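Local coordinates for protein OS-9 homolog (PDB 2YMA) that acts as a lectin of endoplasmic reticulum quality control, directing misfolded lumenal glycoproteins to degradation, and dimerises through the domain described here, at residues Ile17-Gly22 / Leu66-Val71; Ser21-Leu26 / Gln56-Ala61; Arg34-Val39 / Glu90-Lys95; Val71-Gly76 / Gly127-Tyr132; Val86-Val91 / Lys118-Asn123. All blocks are in the same frame, centred on the assembly; numbering follows the deposited sequence.

Overall arrangement
All five contacts lie in the dimerization domain of Yos9, a mixed sheet with one long helix packed against it. Interactions 1 and 2 set that helix, 52-67, and the turn after it against the hairpin of strands 14-20 and 23-28; both are partly buried, and hydrocarbon contacts dominate. Interaction 3 differs in chemistry, since two neighbouring parallel strands are joined there through backbone hydrogen bonds, with charged side chains at both ends. It shares E90 and V91 with interaction 5, the most buried of the five, where phenylalanines of a loop cover strand 84-92. Interaction 4 is aromatic and lies farthest from the chain centre. Interactions 4 and 5 also touch the second subunit.

Interaction 1 (Ile17-Gly22 / Leu66-Val71); sequences IFLGSG and LSLRLV
The backbones at I17-L19 and L68-L70 run in opposite senses and keep well apart, I17 CA lying 9.6 Å from L70 CA and L19 CA 9.2 Å from L68 CA. That spacing is too wide for backbone pairing and is filled by branched aliphatic side chains from both sides. I17 serves two partners because its branches diverge: with chi1 at -60°, CG1 lies beside the backbone N while CG2 lies beside the carbonyl carbon. CG2 passes alongside L68 and comes 4.1 Å from its CD1. The longer branch meets L70 tip to tip, I17 CD1 being 4.1 Å from L70 CD2. A Schellman motif follows the last helical turn of 52-67: R69 takes a positive phi and its N donates to L66 O at 2.9 Å; the turn brings L68 and L70 round to face the edge of the hairpin. On the strand side, L19 and G20 both face I23 in a classic beta bulge, and the backbone angles of G20 suit a residue without a side chain. L19 bends its end toward the helix turn, placing CD2 4.3 Å from L70 CD1, while its side chain also packs on A61 and M65 of the helix. L70 in turn rests on F25 of the neighbouring strand, and its carbonyl O accepts a hydrogen bond from R27 NH2.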
# COMPACT_ATOMS: atom_id res chain seq x y z
N ILE A 17 20.83 5.93 7.55
CA ILE A 17 20.76 5.83 9.00
C ILE A 17 20.61 4.36 9.38
O ILE A 17 19.69 3.67 8.94
CB ILE A 17 19.55 6.62 9.55
CG1 ILE A 17 19.66 8.10 9.17
CG2 ILE A 17 19.42 6.42 11.05
CD1 ILE A 17 18.39 8.90 9.46
N PHE A 18 21.55 3.88 10.19
CA PHE A 18 21.61 2.49 10.59
C PHE A 18 20.45 2.06 11.51
O PHE A 18 20.30 2.60 12.61
CB PHE A 18 22.93 2.23 11.31
CG PHE A 18 23.21 0.79 11.56
CD1 PHE A 18 23.16 -0.13 10.51
CD2 PHE A 18 23.54 0.33 12.83
CE1 PHE A 18 23.41 -1.47 10.73
CE2 PHE A 18 23.80 -1.02 13.05
CZ PHE A 18 23.74 -1.91 12.00
N LEU A 19 19.67 1.08 11.05
CA LEU A 19 18.57 0.54 11.85
C LEU A 19 19.01 -0.74 12.57
O LEU A 19 18.28 -1.30 13.40
CB LEU A 19 17.36 0.25 10.98
CG LEU A 19 16.77 1.47 10.25
CD1 LEU A 19 15.42 1.10 9.64
CD2 LEU A 19 16.62 2.63 11.22
N GLY A 20 20.20 -1.20 12.24
CA GLY A 20 20.70 -2.44 12.80
C GLY A 20 20.36 -3.63 11.92
O GLY A 20 19.63 -3.49 10.94
N SER A 21 20.90 -4.78 12.29
CA SER A 21 20.67 -6.04 11.58
C SER A 21 21.04 -5.95 10.09
O SER A 21 20.42 -6.60 9.27
CB SER A 21 19.21 -6.49 11.73
OG SER A 21 18.90 -6.82 13.07
N GLY A 22 22.06 -5.14 9.76
CA GLY A 22 22.45 -4.93 8.38
C GLY A 22 21.44 -4.18 7.53
O GLY A 22 21.44 -4.30 6.30
N LEU A 66 10.94 3.38 14.15
CA LEU A 66 9.87 4.02 14.92
C LEU A 66 10.35 4.77 16.17
O LEU A 66 9.89 5.89 16.43
CB LEU A 66 8.80 2.99 15.28
CG LEU A 66 8.04 2.48 14.05
CD1 LEU A 66 7.14 1.29 14.38
CD2 LEU A 66 7.25 3.62 13.45
N SER A 67 11.27 4.15 16.91
CA SER A 67 11.89 4.78 18.09
C SER A 67 12.56 6.08 17.73
O SER A 67 12.50 7.06 18.48
CB SER A 67 12.94 3.84 18.70
OG SER A 67 12.34 2.63 19.10
N LEU A 68 13.21 6.09 16.57
CA LEU A 68 13.90 7.26 16.08
C LEU A 68 12.94 8.35 15.61
O LEU A 68 13.34 9.50 15.40
CB LEU A 68 14.89 6.87 14.98
CG LEU A 68 16.10 6.06 15.48
CD1 LEU A 68 17.09 5.77 14.37
CD2 LEU A 68 16.79 6.82 16.60
N ARG A 69 11.66 8.00 15.45
CA ARG A 69 10.65 8.92 14.93
C ARG A 69 11.01 9.46 13.54
O ARG A 69 10.79 10.64 13.25
CB ARG A 69 10.42 10.08 15.91
CG ARG A 69 9.59 9.74 17.14
CD ARG A 69 9.70 10.84 18.20
NE ARG A 69 10.69 10.54 19.23
CZ ARG A 69 11.47 11.44 19.81
NH1 ARG A 69 11.38 12.71 19.46
NH2 ARG A 69 12.34 11.07 20.74
N LEU A 70 11.55 8.60 12.69
CA LEU A 70 12.00 9.01 11.37
C LEU A 70 10.86 9.25 10.39
O LEU A 70 11.02 9.99 9.41
CB LEU A 70 12.95 7.95 10.78
CG LEU A 70 14.23 7.72 11.58
CD1 LEU A 70 15.06 6.67 10.91
CD2 LEU A 70 14.99 9.03 11.69
N VAL A 71 9.71 8.63 10.61
CA VAL A 71 8.65 8.79 9.63
C VAL A 71 7.50 9.64 10.12
O VAL A 71 7.06 9.56 11.28
CB VAL A 71 8.13 7.44 9.00
CG1 VAL A 71 9.19 6.35 8.99
CG2 VAL A 71 6.86 6.99 9.63

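Interaction 2 (Ser21-Leu26 / Gln56-Ala61); sequences SGIYFL and QKFGNA
I23 gives up the most surface in this contact, pressing its CD1 methyl onto F58 and A61 of helix 52-67. The methyl stands almost exactly over the middle of the F58 ring, 3.5 Å from CD1 to the ring centroid and 9° off the normal, a CH-pi contact in which the two side chains cross at about a right angle. An extended CG1 branch (chi2 175°) carries CD1 that far from the strand. The same CD1 lies 3.8 Å from A61 CB, where a small residue lets strand and helix come together; the axes of strand 23-26 and helix 56-61 approach to 9.5 Å at 43°. S21, next in buried surface, sits in the turn before the strand, its CB 3.7 Å from K57 CB, so the two meet through the roots of their side chains. K57 then leads away in an extended chain to a salt bridge between NZ and D41. F58 also meets F116 edge to face and touches V39 of the sheet. The helix is thus seated on the hairpin by dispersion forces and shape fit, with the I23 methyl on the F58 face at its centre and S21 against K57 beside it, while the charge of K57 is directed to the margin.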
# COMPACT_ATOMS: atom_id res chain seq x y z
N SER A 21 20.90 -4.78 12.29
CA SER A 21 20.67 -6.04 11.58
C SER A 21 21.04 -5.95 10.09
O SER A 21 20.42 -6.60 9.27
CB SER A 21 19.21 -6.49 11.73
OG SER A 21 18.90 -6.82 13.07
N GLY A 22 22.06 -5.14 9.76
CA GLY A 22 22.45 -4.93 8.38
C GLY A 22 21.44 -4.18 7.53
O GLY A 22 21.44 -4.30 6.30
N ILE A 23 20.58 -3.39 8.16
CA ILE A 23 19.54 -2.65 7.45
C ILE A 23 19.69 -1.15 7.66
O ILE A 23 19.93 -0.69 8.78
CB ILE A 23 18.12 -3.10 7.89
CG1 ILE A 23 17.98 -4.61 7.70
CG2 ILE A 23 17.05 -2.36 7.13
CD1 ILE A 23 16.67 -5.18 8.22
N TYR A 24 19.56 -0.38 6.59
CA TYR A 24 19.67 1.08 6.69
C TYR A 24 18.44 1.81 6.19
O TYR A 24 17.88 1.48 5.14
CB TYR A 24 20.87 1.57 5.90
CG TYR A 24 22.18 1.25 6.53
CD1 TYR A 24 22.80 0.01 6.30
CD2 TYR A 24 22.81 2.16 7.38
CE1 TYR A 24 24.02 -0.31 6.90
CE2 TYR A 24 24.03 1.86 7.98
CZ TYR A 24 24.63 0.62 7.73
OH TYR A 24 25.85 0.32 8.32
N PHE A 25 18.05 2.84 6.94
CA PHE A 25 17.03 3.77 6.48
C PHE A 25 17.72 4.78 5.54
O PHE A 25 18.67 5.46 5.93
CB PHE A 25 16.39 4.49 7.68
CG PHE A 25 15.17 5.31 7.34
CD1 PHE A 25 13.90 4.73 7.35
CD2 PHE A 25 15.28 6.65 7.03
CE1 PHE A 25 12.76 5.48 7.05
CE2 PHE A 25 14.15 7.41 6.73
CZ PHE A 25 12.89 6.82 6.74
N LEU A 26 17.24 4.86 4.31
CA LEU A 26 17.78 5.84 3.36
C LEU A 26 16.85 7.03 3.26
O LEU A 26 15.74 6.94 2.72
CB LEU A 26 17.95 5.21 1.97
CG LEU A 26 19.00 4.11 1.95
CD1 LEU A 26 19.25 3.57 0.54
CD2 LEU A 26 20.27 4.66 2.53
N GLN A 56 12.50 -11.45 11.30
CA GLN A 56 12.98 -11.14 12.63
C GLN A 56 13.95 -9.94 12.63
O GLN A 56 13.90 -9.08 13.51
CB GLN A 56 13.60 -12.38 13.30
CG GLN A 56 13.26 -12.48 14.78
CD GLN A 56 11.93 -13.16 15.03
OE1 GLN A 56 11.40 -13.84 14.15
NE2 GLN A 56 11.38 -12.99 16.22
N LYS A 57 14.81 -9.87 11.61
CA LYS A 57 15.72 -8.74 11.48
C LYS A 57 14.98 -7.46 11.11
O LYS A 57 15.22 -6.41 11.68
CB LYS A 57 16.80 -9.05 10.46
CG LYS A 57 17.75 -10.13 10.91
CD LYS A 57 18.76 -10.49 9.83
CE LYS A 57 19.82 -11.45 10.35
NZ LYS A 57 20.62 -12.03 9.23
N PHE A 58 14.06 -7.56 10.16
CA PHE A 58 13.29 -6.40 9.74
C PHE A 58 12.38 -5.91 10.86
O PHE A 58 12.21 -4.71 11.04
CB PHE A 58 12.51 -6.70 8.46
CG PHE A 58 13.26 -6.34 7.21
CD1 PHE A 58 14.17 -7.22 6.66
CD2 PHE A 58 13.09 -5.10 6.62
CE1 PHE A 58 14.88 -6.88 5.52
CE2 PHE A 58 13.80 -4.75 5.49
CZ PHE A 58 14.69 -5.65 4.93
N GLY A 59 11.82 -6.84 11.63
CA GLY A 59 11.08 -6.46 12.81
C GLY A 59 11.88 -5.51 13.69
O GLY A 59 11.37 -4.47 14.12
N ASN A 60 13.14 -5.86 13.97
CA ASN A 60 14.00 -5.04 14.81
C ASN A 60 14.29 -3.68 14.20
O ASN A 60 14.26 -2.65 14.88
CB ASN A 60 15.34 -5.75 15.09
CG ASN A 60 15.18 -7.04 15.84
OD1 ASN A 60 14.23 -7.22 16.61
ND2 ASN A 60 16.10 -7.98 15.62
N ALA A 61 14.60 -3.69 12.90
CA ALA A 61 14.90 -2.44 12.20
C ALA A 61 13.70 -1.48 12.20
O ALA A 61 13.87 -0.26 12.35
CB ALA A 61 15.36 -2.73 10.77

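Interaction 3 (Arg34-Val39 / Glu90-Lys95); sequences RDKLMV and EVVDMK
L37 O is gripped from the adjacent strand by one hydrogen bond, from V92 N at 2.8 Å and nearly straight, and one weaker CA-H...O contact, from V91 CA at 3.4 Å. The ladder continues on either side, with L37 N donating to E90 O and V39 N to V92 O, each at 3.0 Å. L37 pairs with V91 and M38 with V92. Beyond the ladder's start, a water accepts from E90 N and donates to D35 O, extending the link where the strands part. L37, V39 and V91 lie on the face covered by F58 of the helix; there V39 CG2 abuts V91 CG1, beta-branched residues suited to a strand. On the other face, the extended K36 chain crosses V92 at about a right angle, with NZ 4.0 Å from V92 CG1, before reaching its salt bridge with D96. R34 NH2 and E90 OE2 are modelled as a salt bridge, but the position of NH2 is doubtful; R34 NH1 bonds to the carbonyls of N123 and N126. Adjacent parallel strands, 36-39 and 84-92, with helix 52-67 between them in sequence and packed on their face, form a beta-alpha-beta crossover.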
# COMPACT_ATOMS: atom_id res chain seq x y z
N ARG A 34 10.80 9.77 -1.73
CA ARG A 34 10.45 8.86 -0.64
C ARG A 34 11.61 8.10 -0.01
O ARG A 34 12.65 7.89 -0.63
CB ARG A 34 9.34 7.89 -1.04
CG ARG A 34 9.56 7.22 -2.34
CD ARG A 34 8.43 6.27 -2.67
NE ARG A 34 8.90 5.34 -3.70
CZ ARG A 34 8.63 5.47 -4.99
NH1 ARG A 34 7.86 6.46 -5.41
NH2 ARG A 34 9.12 4.60 -5.86
N ASP A 35 11.40 7.71 1.24
CA ASP A 35 12.37 6.96 1.99
C ASP A 35 12.49 5.56 1.38
O ASP A 35 11.53 5.03 0.85
CB ASP A 35 11.94 6.89 3.47
CG ASP A 35 11.81 8.29 4.12
OD1 ASP A 35 12.69 9.15 3.92
OD2 ASP A 35 10.82 8.53 4.85
N LYS A 36 13.70 4.99 1.42
CA LYS A 36 13.99 3.64 0.97
C LYS A 36 14.62 2.89 2.13
O LYS A 36 15.03 3.50 3.12
CB LYS A 36 15.07 3.63 -0.12
CG LYS A 36 14.65 3.93 -1.52
CD LYS A 36 15.85 3.66 -2.42
CE LYS A 36 15.52 3.85 -3.89
NZ LYS A 36 16.72 3.65 -4.73
N LEU A 37 14.76 1.57 1.97
CA LEU A 37 15.53 0.75 2.90
C LEU A 37 16.66 0.03 2.16
O LEU A 37 16.48 -0.42 1.02
CB LEU A 37 14.65 -0.29 3.59
CG LEU A 37 13.52 0.24 4.48
CD1 LEU A 37 12.60 -0.88 4.93
CD2 LEU A 37 14.05 1.07 5.66
N MET A 38 17.81 -0.09 2.81
CA MET A 38 18.94 -0.77 2.18
C MET A 38 19.50 -1.91 3.01
O MET A 38 19.89 -1.73 4.17
CB MET A 38 20.07 0.21 1.87
CG MET A 38 21.26 -0.47 1.21
SD MET A 38 22.62 0.67 0.90
CE MET A 38 23.09 1.12 2.57
N VAL A 39 19.56 -3.08 2.39
CA VAL A 39 20.07 -4.27 3.06
C VAL A 39 21.53 -4.45 2.70
O VAL A 39 21.89 -4.43 1.53
CB VAL A 39 19.26 -5.52 2.66
CG1 VAL A 39 19.84 -6.76 3.33
CG2 VAL A 39 17.81 -5.35 3.07
N GLU A 90 10.65 0.64 -1.04
CA GLU A 90 11.53 -0.24 -1.80
C GLU A 90 12.66 -0.69 -0.89
O GLU A 90 13.20 0.09 -0.09
CB GLU A 90 12.13 0.47 -3.01
CG GLU A 90 11.14 0.97 -4.04
CD GLU A 90 11.83 1.53 -5.28
OE1 GLU A 90 13.05 1.29 -5.45
OE2 GLU A 90 11.15 2.20 -6.08
N VAL A 91 13.01 -1.97 -1.00
CA VAL A 91 14.21 -2.48 -0.37
C VAL A 91 15.25 -2.69 -1.46
O VAL A 91 15.03 -3.46 -2.41
CB VAL A 91 13.92 -3.79 0.38
CG1 VAL A 91 15.21 -4.40 0.88
CG2 VAL A 91 12.95 -3.54 1.53
N VAL A 92 16.36 -1.96 -1.37
CA VAL A 92 17.43 -2.10 -2.35
C VAL A 92 18.69 -2.64 -1.68
O VAL A 92 18.81 -2.60 -0.45
CB VAL A 92 17.76 -0.76 -3.04
CG1 VAL A 92 16.52 -0.17 -3.70
CG2 VAL A 92 18.38 0.23 -2.04
N ASP A 93 19.62 -3.14 -2.49
CA ASP A 93 20.94 -3.53 -1.99
C ASP A 93 21.94 -2.38 -2.10
O ASP A 93 21.58 -1.25 -2.43
CB ASP A 93 21.48 -4.75 -2.73
CG ASP A 93 21.70 -4.49 -4.20
OD1 ASP A 93 21.80 -3.30 -4.59
OD2 ASP A 93 21.78 -5.47 -4.98
N MET A 94 23.21 -2.69 -1.85
CA MET A 94 24.24 -1.66 -1.81
C MET A 94 24.58 -1.05 -3.17
O MET A 94 25.27 -0.03 -3.24
CB MET A 94 25.50 -2.21 -1.16
CG MET A 94 25.39 -2.34 0.34
SD MET A 94 26.96 -2.86 1.04
CE MET A 94 27.01 -4.58 0.54
N LYS A 95 24.10 -1.69 -4.23
CA LYS A 95 24.26 -1.14 -5.58
C LYS A 95 22.92 -0.59 -6.09
O LYS A 95 22.69 -0.49 -7.30
CB LYS A 95 24.83 -2.19 -6.54
O HOH W 1 10.78 3.47 -1.20

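Interaction 4 (Val71-Gly76 / Gly127-Tyr132); sequences VSLPNG and GNFLSY
A single methylene of P74 lies over the faces of two aromatic rings at once, its CD being 4.3 Å from the F129 ring centroid and 4.0 Å from that of Y132. Proline suits this place because its ring is rigid and its CD is slightly polarised by the adjoining N, both favourable to CH-pi contacts. P74 occupies the first corner of a type I beta turn from L73 to G76, in the loop that follows helix 52-67. In the other segment the chain bends at L130, where L130 and S131 both face V86 in a classic beta bulge, bringing F129 and Y132 to the same loop from successive parts of strand 129-133. L73 touches both: its CB bond does not aim at them, but with CG beside the backbone N (chi1 -55°) the end swings nearer, and CD2 comes within 3.7 Å of F129 CE1 and 3.9 Å of Y132 CB. F129 also meets W87 edge to face. The same bend borders the dimer interface: the ring of Y132 meets F115 of the second subunit, and L130 O accepts from N117 ND2 of that subunit. At the start of the segment 71-76, V71 CG2 lies 4.1 Å from F129 CZ, the ring atom farthest from the F129 backbone.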
# COMPACT_ATOMS: atom_id res chain seq x y z
N VAL A 71 9.71 8.63 10.61
CA VAL A 71 8.65 8.79 9.63
C VAL A 71 7.50 9.64 10.12
O VAL A 71 7.06 9.56 11.28
CB VAL A 71 8.13 7.44 9.00
CG1 VAL A 71 9.19 6.35 8.99
CG2 VAL A 71 6.86 6.99 9.63
N SER A 72 7.03 10.49 9.22
CA SER A 72 5.90 11.35 9.51
C SER A 72 4.80 11.13 8.46
O SER A 72 5.08 10.82 7.29
CB SER A 72 6.35 12.81 9.52
OG SER A 72 6.81 13.20 8.24
N LEU A 73 3.56 11.31 8.91
CA LEU A 73 2.38 11.21 8.07
C LEU A 73 2.36 12.29 7.00
O LEU A 73 3.12 13.25 7.05
CB LEU A 73 1.12 11.31 8.94
CG LEU A 73 1.10 10.26 10.06
CD1 LEU A 73 -0.04 10.52 11.02
CD2 LEU A 73 1.03 8.85 9.46
N PRO A 74 1.50 12.11 6.00
CA PRO A 74 1.40 13.09 4.92
C PRO A 74 0.91 14.45 5.41
O PRO A 74 1.16 15.44 4.74
CB PRO A 74 0.38 12.45 3.98
CG PRO A 74 0.50 11.00 4.24
CD PRO A 74 0.76 10.88 5.71
N ASN A 75 0.24 14.50 6.56
CA ASN A 75 -0.12 15.79 7.15
C ASN A 75 1.08 16.51 7.79
O ASN A 75 0.94 17.63 8.25
CB ASN A 75 -1.24 15.63 8.18
CG ASN A 75 -0.81 14.82 9.38
OD1 ASN A 75 0.27 14.23 9.39
ND2 ASN A 75 -1.67 14.77 10.39
N GLY A 76 2.24 15.86 7.83
CA GLY A 76 3.41 16.48 8.42
C GLY A 76 3.60 16.09 9.88
O GLY A 76 4.64 16.38 10.47
N GLY A 127 4.23 8.45 -2.70
CA GLY A 127 4.92 8.53 -1.43
C GLY A 127 5.00 7.16 -0.79
O GLY A 127 4.77 6.14 -1.44
N ASN A 128 5.34 7.14 0.50
CA ASN A 128 5.48 5.91 1.27
C ASN A 128 4.17 5.43 1.87
O ASN A 128 4.04 4.24 2.19
CB ASN A 128 6.51 6.12 2.41
CG ASN A 128 7.94 6.29 1.90
OD1 ASN A 128 8.49 7.40 1.89
ND2 ASN A 128 8.56 5.18 1.46
N PHE A 129 3.21 6.33 2.06
CA PHE A 129 1.94 5.94 2.66
C PHE A 129 0.87 5.63 1.64
O PHE A 129 0.60 6.41 0.73
CB PHE A 129 1.41 7.00 3.61
CG PHE A 129 2.17 7.09 4.88
CD1 PHE A 129 1.82 6.30 5.96
CD2 PHE A 129 3.22 7.98 5.01
CE1 PHE A 129 2.53 6.40 7.15
CE2 PHE A 129 3.91 8.09 6.19
CZ PHE A 129 3.58 7.29 7.26
N LEU A 130 0.26 4.46 1.79
CA LEU A 130 -0.93 4.12 1.04
C LEU A 130 -2.14 4.65 1.83
O LEU A 130 -3.08 5.21 1.26
CB LEU A 130 -1.03 2.60 0.86
CG LEU A 130 -2.34 2.10 0.26
CD1 LEU A 130 -2.57 2.75 -1.10
CD2 LEU A 130 -2.32 0.59 0.16
N SER A 131 -2.09 4.49 3.15
CA SER A 131 -3.18 4.91 4.01
C SER A 131 -2.70 5.12 5.45
O SER A 131 -1.63 4.63 5.84
CB SER A 131 -4.31 3.87 3.97
OG SER A 131 -4.06 2.76 4.82
N TYR A 132 -3.49 5.85 6.23
CA TYR A 132 -3.18 6.05 7.64
C TYR A 132 -4.42 6.44 8.43
O TYR A 132 -5.45 6.79 7.86
CB TYR A 132 -2.09 7.11 7.82
CG TYR A 132 -2.50 8.46 7.29
CD1 TYR A 132 -2.32 8.77 5.94
CD2 TYR A 132 -3.06 9.41 8.11
CE1 TYR A 132 -2.70 10.00 5.45
CE2 TYR A 132 -3.43 10.64 7.63
CZ TYR A 132 -3.25 10.93 6.30
OH TYR A 132 -3.63 12.17 5.82

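Interaction 5 (Val86-Val91 / Lys118-Asn123); sequences VWLAEV and KTFTFN
Apolar contacts come first, and they centre on F122, whose side chain crosses those of L88 and E90 obliquely. L88 receives the ring's far end, its CB and CD2 both lying against F122 CZ, with CD2 at 3.6 Å. L88 points at the loop; E90, two residues on, brings its extended chain round toward it, and the ring spans both: F122 CD2 rests 3.7 Å from E90 CG, the hydrocarbon part of an otherwise charged side chain. Between them the ring lies near the backbone, F122 CE2 being 4.0 Å from A89 C. F120 adds a second aromatic, its CE1 4.0 Å from L88 CD2. This phenylalanine reaches inward because its CG stands opposite the backbone N (chi1 -164°). Phenylalanine suits both places: its flat, apolar ring can lie against the leucine and the aliphatic part of E90 where the loop backbone forms no ladder with the strand. The loop carries the chain from strand 112-117 to strand 129-133, passing the two strands between them, 98-106 and 84-92, in the mixed sheet of the dimerization domain. Polar links are few and partly water-mediated. A water accepts from F122 N at 2.8 Å and donates weakly to E90 OE2 at 3.2 Å, while F120 O accepts a hydrogen bond from T101 OG1. Both kinds recur across the dimer interface: T121 OG1 and N123 ND2 form hydrogen bonds reciprocally with N123 and T121 of the second subunit, T121 N bonds to N126 OD1 there, and L88 packs on L130 of that chain.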
# COMPACT_ATOMS: atom_id res chain seq x y z
N VAL A 86 -0.64 1.99 6.58
CA VAL A 86 0.03 1.11 5.65
C VAL A 86 1.15 1.91 4.99
O VAL A 86 0.90 2.88 4.26
CB VAL A 86 -0.91 0.53 4.57
CG1 VAL A 86 -0.09 -0.22 3.53
CG2 VAL A 86 -1.90 -0.39 5.21
N TRP A 87 2.38 1.50 5.28
CA TRP A 87 3.58 2.23 4.86
C TRP A 87 4.40 1.30 3.97
O TRP A 87 4.59 0.13 4.30
CB TRP A 87 4.36 2.66 6.12
CG TRP A 87 5.64 3.45 5.87
CD1 TRP A 87 5.76 4.81 5.71
CD2 TRP A 87 6.97 2.93 5.78
NE1 TRP A 87 7.08 5.16 5.52
CE2 TRP A 87 7.84 4.02 5.56
CE3 TRP A 87 7.52 1.63 5.86
CZ2 TRP A 87 9.23 3.87 5.42
CZ3 TRP A 87 8.90 1.48 5.73
CH2 TRP A 87 9.74 2.59 5.51
N LEU A 88 4.88 1.82 2.84
CA LEU A 88 5.59 0.99 1.86
C LEU A 88 6.93 1.61 1.53
O LEU A 88 7.06 2.83 1.47
CB LEU A 88 4.85 0.93 0.52
CG LEU A 88 3.39 0.60 0.29
CD1 LEU A 88 2.49 1.63 0.96
CD2 LEU A 88 3.18 0.61 -1.22
N ALA A 89 7.90 0.76 1.23
CA ALA A 89 9.22 1.23 0.82
C ALA A 89 9.92 0.18 -0.02
O ALA A 89 9.80 -1.04 0.23
CB ALA A 89 10.06 1.59 2.05
N GLU A 90 10.65 0.64 -1.04
CA GLU A 90 11.53 -0.24 -1.80
C GLU A 90 12.66 -0.69 -0.89
O GLU A 90 13.20 0.09 -0.09
CB GLU A 90 12.13 0.47 -3.01
CG GLU A 90 11.14 0.97 -4.04
CD GLU A 90 11.83 1.53 -5.28
OE1 GLU A 90 13.05 1.29 -5.45
OE2 GLU A 90 11.15 2.20 -6.08
N VAL A 91 13.01 -1.97 -1.00
CA VAL A 91 14.21 -2.48 -0.37
C VAL A 91 15.25 -2.69 -1.46
O VAL A 91 15.03 -3.46 -2.41
CB VAL A 91 13.92 -3.79 0.38
CG1 VAL A 91 15.21 -4.40 0.88
CG2 VAL A 91 12.95 -3.54 1.53
N LYS A 118 7.67 -8.98 -3.77
CA LYS A 118 8.75 -8.90 -4.74
C LYS A 118 8.27 -8.32 -6.08
O LYS A 118 9.07 -7.87 -6.89
CB LYS A 118 9.41 -10.27 -4.95
N THR A 119 6.95 -8.33 -6.29
CA THR A 119 6.40 -7.94 -7.59
C THR A 119 5.68 -6.60 -7.58
O THR A 119 5.30 -6.09 -8.63
CB THR A 119 5.45 -9.01 -8.15
OG1 THR A 119 4.41 -9.27 -7.19
CG2 THR A 119 6.22 -10.30 -8.42
N PHE A 120 5.50 -6.03 -6.40
CA PHE A 120 4.89 -4.72 -6.32
C PHE A 120 5.87 -3.59 -6.66
O PHE A 120 6.80 -3.31 -5.92
CB PHE A 120 4.25 -4.47 -4.96
CG PHE A 120 3.31 -3.31 -4.96
CD1 PHE A 120 3.79 -2.02 -4.82
CD2 PHE A 120 1.95 -3.51 -5.16
CE1 PHE A 120 2.92 -0.95 -4.85
CE2 PHE A 120 1.08 -2.44 -5.19
CZ PHE A 120 1.56 -1.16 -5.03
N THR A 121 5.63 -2.94 -7.79
CA THR A 121 6.48 -1.86 -8.24
C THR A 121 5.83 -0.51 -7.91
O THR A 121 4.62 -0.33 -8.05
CB THR A 121 6.74 -1.94 -9.76
OG1 THR A 121 5.50 -1.79 -10.46
CG2 THR A 121 7.37 -3.28 -10.15
N PHE A 122 6.66 0.43 -7.47
CA PHE A 122 6.23 1.78 -7.19
C PHE A 122 6.12 2.63 -8.45
O PHE A 122 6.94 2.53 -9.37
CB PHE A 122 7.24 2.46 -6.27
CG PHE A 122 6.88 2.39 -4.82
CD1 PHE A 122 5.93 3.24 -4.29
CD2 PHE A 122 7.52 1.49 -3.97
CE1 PHE A 122 5.61 3.20 -2.95
CE2 PHE A 122 7.20 1.45 -2.63
CZ PHE A 122 6.24 2.30 -2.12
N ASN A 123 5.11 3.48 -8.49
CA ASN A 123 5.07 4.56 -9.46
C ASN A 123 5.94 5.73 -8.98
O ASN A 123 6.06 5.98 -7.76
CB ASN A 123 3.64 5.03 -9.69
CG ASN A 123 3.38 5.38 -11.13
OD1 ASN A 123 4.17 5.04 -12.01
ND2 ASN A 123 2.27 6.04 -11.39
O HOH W 2 9.38 -0.11 -7.52